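Local coordinates for amino acid amide racemase (Ochrobactrum anthropi, PDB 6GIO), which belongs to the class-III aminotransferase family of PLP-dependent fold-type I enzymes and carries pyridoxal-5'-phosphate in its pocket, at residues 97-102 / 249-254; 234-239 / 260-265. One frame throughout, in Å; residues are numbered along the deposited sequence.

Both contacts lie on one side of the chain's centre, with their own centres about 10 Å apart. Contact 2 pairs two parallel strands of the mixed sheet that runs from strand 104-109 to strand 164-167, and D238 on one of them reaches the PLP. Contact 1 sits farther off: the side chain of F253 is about 12 Å from the bound PLP. E239 ties the two together. Its OE1 lies 2.8 Å from C252 N and its OE2 2.8 Å from F253 N, both probable hydrogen bonds. Packing adds to this: F253 CE1 is 3.5 Å from P260 CD. Segment 249-254 lies in the connection between the two strands of contact 2, and 97-102 leads into strand 104-109.

Contact 1: 97-102 / 249-254; sequences ITPGNG and LMHCFQ
H251 meets I97 O with the edge of its imidazole. NE2 donates to I97 O at 2.9 Å, with an angle of 157° at the hydrogen. The oxygen lies close to the ring plane, but NE2 stands above the carbonyl plane of I97 and not on a lone pair. T98 crosses the imidazole at about a right angle; its OG1 comes to 3.5 Å from H251 NE2 but is hydrogen-bonded to L94 O instead. The I97 side chain takes a cramped rotamer, CG1 between N and the carbonyl carbon (chi1 73°), and sends CD1 to M250 CE at 4.1 Å. A bend at chi2 and chi3 brings that M250 methyl round. M250 CG sits over the rim of one imidazole face. P99 CD lies 3.9 Å from H251 CD2 and 4.2 Å from F253 CZ. The amide NE2 of Q254 comes to 4.1 Å from P99 CG. The other end of that amide, OE1, accepts H251 N at 3.1 Å, which ties Q254 back to its own turn. The contact thus joins the end of helix 85-97 to the connection between strands 234-238 and 262-265. Its chemistry implies that NE2 of the buried imidazole carries a proton. Its bond to I97 O is the only hydrogen bond between the two segments, and the packing round it is mostly apolar.

Contact 2: 234-239 / 260-265; sequences LVVVDE and PDMVVF. With PLP (pyridoxal-5'-phosphate), chain G.
V236, V237 and D238 pair with M262, V263 and V264 as parallel neighbours in the central sheet of the large, PLP-binding domain of fold type I. The strand axes come within 4.8 Å of each other, at an angle of 20°. A ladder of backbone bonds joins them, among them V237 N to M262 O and V264 N to V237 O. V236, D238, M262 and V264 point to one face. There V236 CG1 and V264 CG2 meet at 4.0 Å, and helix 112-127 packs over them through L123 and A115. V237 and V263 point to the other face. V237 CG2 lies obliquely against P260 CB at 3.8 Å, while V263 CG1 touches E239 CG and rests over the rim of one face of the F265 ring. At the start of the pair, the D261 and L234 side chains cross at about a right angle, with L234 CD2 3.7 Å from D261 CG. D261 OD2 accepts V235 N at 2.9 Å through its anti lone pair and also forms a salt bridge with R229. At the far end, D238 holds CG anti to its backbone N (chi1 -171°), which carries the carboxylate out toward the cofactor. V240 N binds its OD1 and H140 ND1 its OD2, so both oxygens are positioned by protein donors. D238 OD2 lies 2.5 Å from the pyridine N1 of PLP.

Contact 1: 97-102 / 249-254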
loop_
_atom_site.group_PDB
_atom_site.type_symbol
_atom_site.label_atom_id
_atom_site.label_comp_id
_atom_site.label_asym_id
_atom_site.label_seq_id
_atom_site.Cartn_x
_atom_site.Cartn_y
_atom_site.Cartn_z
ATOM N N ILE C 97 -13.761 19.537 1.205
ATOM C CA ILE C 97 -12.624 20.417 1.492
ATOM C C ILE C 97 -11.713 20.736 0.300
ATOM O O ILE C 97 -10.799 21.543 0.409
ATOM C CB ILE C 97 -11.755 19.900 2.672
ATOM C CG1 ILE C 97 -10.924 18.685 2.297
ATOM C CG2 ILE C 97 -12.623 19.639 3.886
ATOM C CD1 ILE C 97 -9.756 18.417 3.255
ATOM N N THR C 98 -11.913 20.082 -0.833
ATOM C CA THR C 98 -11.029 20.302 -1.942
ATOM C C THR C 98 -11.830 21.054 -2.997
ATOM O O THR C 98 -12.831 20.571 -3.471
ATOM C CB THR C 98 -10.450 18.980 -2.505
ATOM O OG1 THR C 98 -9.852 18.205 -1.439
ATOM C CG2 THR C 98 -9.384 19.271 -3.563
ATOM N N PRO C 99 -11.394 22.260 -3.361
ATOM C CA PRO C 99 -12.162 22.935 -4.416
ATOM C C PRO C 99 -12.113 22.152 -5.724
ATOM O O PRO C 99 -11.151 21.416 -6.003
ATOM C CB PRO C 99 -11.453 24.271 -4.570
ATOM C CG PRO C 99 -10.038 23.998 -4.153
ATOM C CD PRO C 99 -10.115 22.935 -3.077
ATOM N N GLY C 100 -13.147 22.312 -6.520
ATOM C CA GLY C 100 -13.304 21.511 -7.704
ATOM C C GLY C 100 -14.631 21.805 -8.365
ATOM O O GLY C 100 -15.535 22.326 -7.733
ATOM N N ASN C 101 -14.715 21.484 -9.643
ATOM C CA ASN C 101 -15.945 21.735 -10.431
ATOM C C ASN C 101 -16.431 20.431 -11.065
ATOM O O ASN C 101 -15.608 19.575 -11.317
ATOM C CB ASN C 101 -15.691 22.815 -11.471
ATOM C CG ASN C 101 -15.527 24.180 -10.849
ATOM O OD1 ASN C 101 -14.627 24.914 -11.220
ATOM N ND2 ASN C 101 -16.373 24.512 -9.894
ATOM N N GLY C 102 -17.741 20.328 -11.302
ATOM C CA GLY C 102 -18.382 19.152 -11.918
ATOM C C GLY C 102 -18.400 17.908 -11.044
ATOM O O GLY C 102 -18.111 17.962 -9.858
ATOM N N LEU C 249 -2.366 26.934 4.572
ATOM C CA LEU C 249 -3.680 26.848 3.914
ATOM C C LEU C 249 -3.956 25.368 3.856
ATOM O O LEU C 249 -3.041 24.573 4.063
ATOM C CB LEU C 249 -3.669 27.460 2.517
ATOM C CG LEU C 249 -3.481 28.978 2.339
ATOM C CD1 LEU C 249 -3.182 29.269 0.870
ATOM C CD2 LEU C 249 -4.707 29.776 2.777
ATOM N N MET C 250 -5.199 24.991 3.585
ATOM C CA MET C 250 -5.574 23.593 3.665
ATOM C C MET C 250 -4.740 22.804 2.651
ATOM O O MET C 250 -4.135 21.789 2.989
ATOM C CB MET C 250 -7.083 23.408 3.431
ATOM C CG MET C 250 -7.544 21.936 3.518
ATOM S SD MET C 250 -7.203 21.108 5.117
ATOM C CE MET C 250 -8.783 21.315 5.940
ATOM N N HIS C 251 -4.684 23.299 1.418
ATOM C CA HIS C 251 -3.865 22.667 0.369
ATOM C C HIS C 251 -2.737 23.570 -0.084
ATOM O O HIS C 251 -2.956 24.759 -0.376
ATOM C CB HIS C 251 -4.720 22.313 -0.839
ATOM C CG HIS C 251 -5.971 21.585 -0.491
ATOM N ND1 HIS C 251 -5.962 20.297 0.007
ATOM C CD2 HIS C 251 -7.274 21.958 -0.582
ATOM C CE1 HIS C 251 -7.209 19.922 0.232
ATOM N NE2 HIS C 251 -8.024 20.910 -0.116
ATOM N N CYS C 252 -1.528 23.012 -0.161
ATOM C CA CYS C 252 -0.404 23.824 -0.562
ATOM C C CYS C 252 -0.622 24.455 -1.920
ATOM O O CYS C 252 -0.099 25.490 -2.184
ATOM C CB CYS C 252 0.896 23.046 -0.562
ATOM S SG CYS C 252 2.343 24.084 -0.932
ATOM N N PHE C 253 -1.361 23.815 -2.811
ATOM C CA PHE C 253 -1.553 24.419 -4.151
ATOM C C PHE C 253 -2.367 25.702 -4.111
ATOM O O PHE C 253 -2.335 26.491 -5.090
ATOM C CB PHE C 253 -2.169 23.424 -5.132
ATOM C CG PHE C 253 -3.591 23.049 -4.842
ATOM C CD1 PHE C 253 -4.647 23.846 -5.296
ATOM C CD2 PHE C 253 -3.904 21.839 -4.216
ATOM C CE1 PHE C 253 -5.959 23.471 -5.075
ATOM C CE2 PHE C 253 -5.233 21.443 -4.032
ATOM C CZ PHE C 253 -6.251 22.262 -4.453
ATOM N N GLN C 254 -3.086 25.937 -3.012
ATOM C CA GLN C 254 -3.873 27.171 -2.905
ATOM C C GLN C 254 -2.989 28.417 -2.740
ATOM O O GLN C 254 -3.464 29.519 -2.948
ATOM C CB GLN C 254 -4.907 27.097 -1.760
ATOM C CG GLN C 254 -5.976 26.061 -1.971
ATOM C CD GLN C 254 -6.905 25.859 -0.802
ATOM O OE1 GLN C 254 -6.487 25.513 0.310
ATOM N NE2 GLN C 254 -8.204 25.970 -1.083
#

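Contact 2: 234-239 / 260-265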
loop_
_atom_site.group_PDB
_atom_site.type_symbol
_atom_site.label_atom_id
_atom_site.label_comp_id
_atom_site.label_asym_id
_atom_site.label_seq_id
_atom_site.Cartn_x
_atom_site.Cartn_y
_atom_site.Cartn_z
ATOM N N LEU C 234 -4.246 17.091 -18.414
ATOM C CA LEU C 234 -4.760 17.170 -17.060
ATOM C C LEU C 234 -3.645 17.523 -16.054
ATOM O O LEU C 234 -2.486 17.090 -16.193
ATOM C CB LEU C 234 -5.431 15.854 -16.684
ATOM C CG LEU C 234 -6.631 15.451 -17.544
ATOM C CD1 LEU C 234 -7.188 14.084 -17.138
ATOM C CD2 LEU C 234 -7.701 16.523 -17.478
ATOM N N VAL C 235 -4.021 18.304 -15.039
ATOM C CA VAL C 235 -3.099 18.889 -14.112
ATOM C C VAL C 235 -3.270 18.191 -12.757
ATOM O O VAL C 235 -4.358 18.171 -12.174
ATOM C CB VAL C 235 -3.360 20.405 -14.024
ATOM C CG1 VAL C 235 -2.419 21.069 -13.034
ATOM C CG2 VAL C 235 -3.222 21.036 -15.413
ATOM N N VAL C 236 -2.191 17.562 -12.313
ATOM C CA VAL C 236 -2.229 16.694 -11.163
ATOM C C VAL C 236 -1.340 17.363 -10.132
ATOM O O VAL C 236 -0.177 17.582 -10.400
ATOM C CB VAL C 236 -1.635 15.284 -11.477
ATOM C CG1 VAL C 236 -1.666 14.379 -10.240
ATOM C CG2 VAL C 236 -2.335 14.595 -12.645
ATOM N N VAL C 237 -1.857 17.644 -8.948
ATOM C CA VAL C 237 -1.017 18.095 -7.856
ATOM C C VAL C 237 -0.830 16.981 -6.795
ATOM O O VAL C 237 -1.795 16.423 -6.263
ATOM C CB VAL C 237 -1.579 19.382 -7.181
ATOM C CG1 VAL C 237 -0.700 19.787 -6.010
ATOM C CG2 VAL C 237 -1.649 20.535 -8.173
ATOM N N ASP C 238 0.426 16.691 -6.487
ATOM C CA ASP C 238 0.810 15.763 -5.397
ATOM C C ASP C 238 0.883 16.518 -4.067
ATOM O O ASP C 238 1.852 17.241 -3.821
ATOM C CB ASP C 238 2.177 15.165 -5.732
ATOM C CG ASP C 238 2.569 14.026 -4.794
ATOM O OD1 ASP C 238 2.062 13.994 -3.662
ATOM O OD2 ASP C 238 3.377 13.155 -5.185
ATOM N N GLU C 239 -0.129 16.364 -3.221
ATOM C CA GLU C 239 -0.170 17.003 -1.908
ATOM C C GLU C 239 0.287 16.018 -0.817
ATOM O O GLU C 239 0.118 16.251 0.361
ATOM C CB GLU C 239 -1.564 17.531 -1.597
ATOM C CG GLU C 239 -2.021 18.714 -2.481
ATOM C CD GLU C 239 -1.574 20.105 -1.971
ATOM O OE1 GLU C 239 -1.469 20.263 -0.730
ATOM O OE2 GLU C 239 -1.334 21.052 -2.793
ATOM N N PRO C 260 -6.414 22.298 -9.822
ATOM C CA PRO C 260 -6.053 21.049 -10.460
ATOM C C PRO C 260 -7.250 20.224 -10.923
ATOM O O PRO C 260 -8.317 20.293 -10.353
ATOM C CB PRO C 260 -5.274 20.289 -9.359
ATOM C CG PRO C 260 -5.650 20.943 -8.067
ATOM C CD PRO C 260 -6.057 22.344 -8.385
ATOM N N ASP C 261 -7.016 19.392 -11.918
ATOM C CA ASP C 261 -7.932 18.364 -12.272
ATOM C C ASP C 261 -7.921 17.229 -11.256
ATOM O O ASP C 261 -8.933 16.569 -11.041
ATOM C CB ASP C 261 -7.504 17.869 -13.651
ATOM C CG ASP C 261 -7.693 18.961 -14.737
ATOM O OD1 ASP C 261 -8.847 19.368 -14.874
ATOM O OD2 ASP C 261 -6.717 19.394 -15.413
ATOM N N MET C 262 -6.764 16.966 -10.646
ATOM C CA MET C 262 -6.625 15.777 -9.833
ATOM C C MET C 262 -5.711 16.118 -8.696
ATOM O O MET C 262 -4.689 16.772 -8.913
ATOM C CB MET C 262 -6.047 14.617 -10.664
ATOM C CG MET C 262 -5.789 13.309 -9.884
ATOM S SD MET C 262 -5.221 11.885 -10.856
ATOM C CE MET C 262 -6.753 11.512 -11.739
ATOM N N VAL C 263 -6.061 15.649 -7.493
ATOM C CA VAL C 263 -5.207 15.852 -6.340
ATOM C C VAL C 263 -4.911 14.514 -5.689
ATOM O O VAL C 263 -5.818 13.681 -5.560
ATOM C CB VAL C 263 -5.841 16.801 -5.297
ATOM C CG1 VAL C 263 -4.865 17.044 -4.157
ATOM C CG2 VAL C 263 -6.248 18.131 -5.928
ATOM N N VAL C 264 -3.648 14.315 -5.309
ATOM C CA VAL C 264 -3.202 13.072 -4.664
ATOM C C VAL C 264 -2.839 13.387 -3.224
ATOM O O VAL C 264 -2.074 14.371 -2.942
ATOM C CB VAL C 264 -2.001 12.458 -5.415
ATOM C CG1 VAL C 264 -1.550 11.116 -4.784
ATOM C CG2 VAL C 264 -2.343 12.269 -6.888
ATOM N N PHE C 265 -3.432 12.610 -2.289
ATOM C CA PHE C 265 -3.188 12.803 -0.880
ATOM C C PHE C 265 -2.519 11.588 -0.250
ATOM O O PHE C 265 -2.675 10.463 -0.729
ATOM C CB PHE C 265 -4.489 13.052 -0.135
ATOM C CG PHE C 265 -5.253 14.278 -0.576
ATOM C CD1 PHE C 265 -4.987 15.502 -0.020
ATOM C CD2 PHE C 265 -6.323 14.163 -1.455
ATOM C CE1 PHE C 265 -5.714 16.601 -0.380
ATOM C CE2 PHE C 265 -7.089 15.268 -1.801
ATOM C CZ PHE C 265 -6.769 16.492 -1.274
HETATM N N1 PLP G . 4.559 11.897 -3.355
HETATM C C2 PLP G . 5.193 12.787 -2.552
HETATM C C2A PLP G . 5.276 14.247 -2.875
HETATM C C3 PLP G . 5.863 12.337 -1.305
HETATM O O3 PLP G . 6.493 13.226 -0.528
HETATM C C4 PLP G . 5.802 10.916 -0.907
HETATM C C4A PLP G . 6.459 10.458 0.354
HETATM C C5 PLP G . 5.061 10.022 -1.865
HETATM C C6 PLP G . 4.490 10.578 -3.031
HETATM C C5A PLP G . 4.987 8.528 -1.595
HETATM O O4P PLP G . 4.454 8.171 -0.313
HETATM P P PLP G . 4.755 6.746 0.340
HETATM O O1P PLP G . 3.640 6.624 1.332
HETATM O O2P PLP G . 6.123 6.838 0.990
HETATM O O3P PLP G . 4.639 5.741 -0.797
#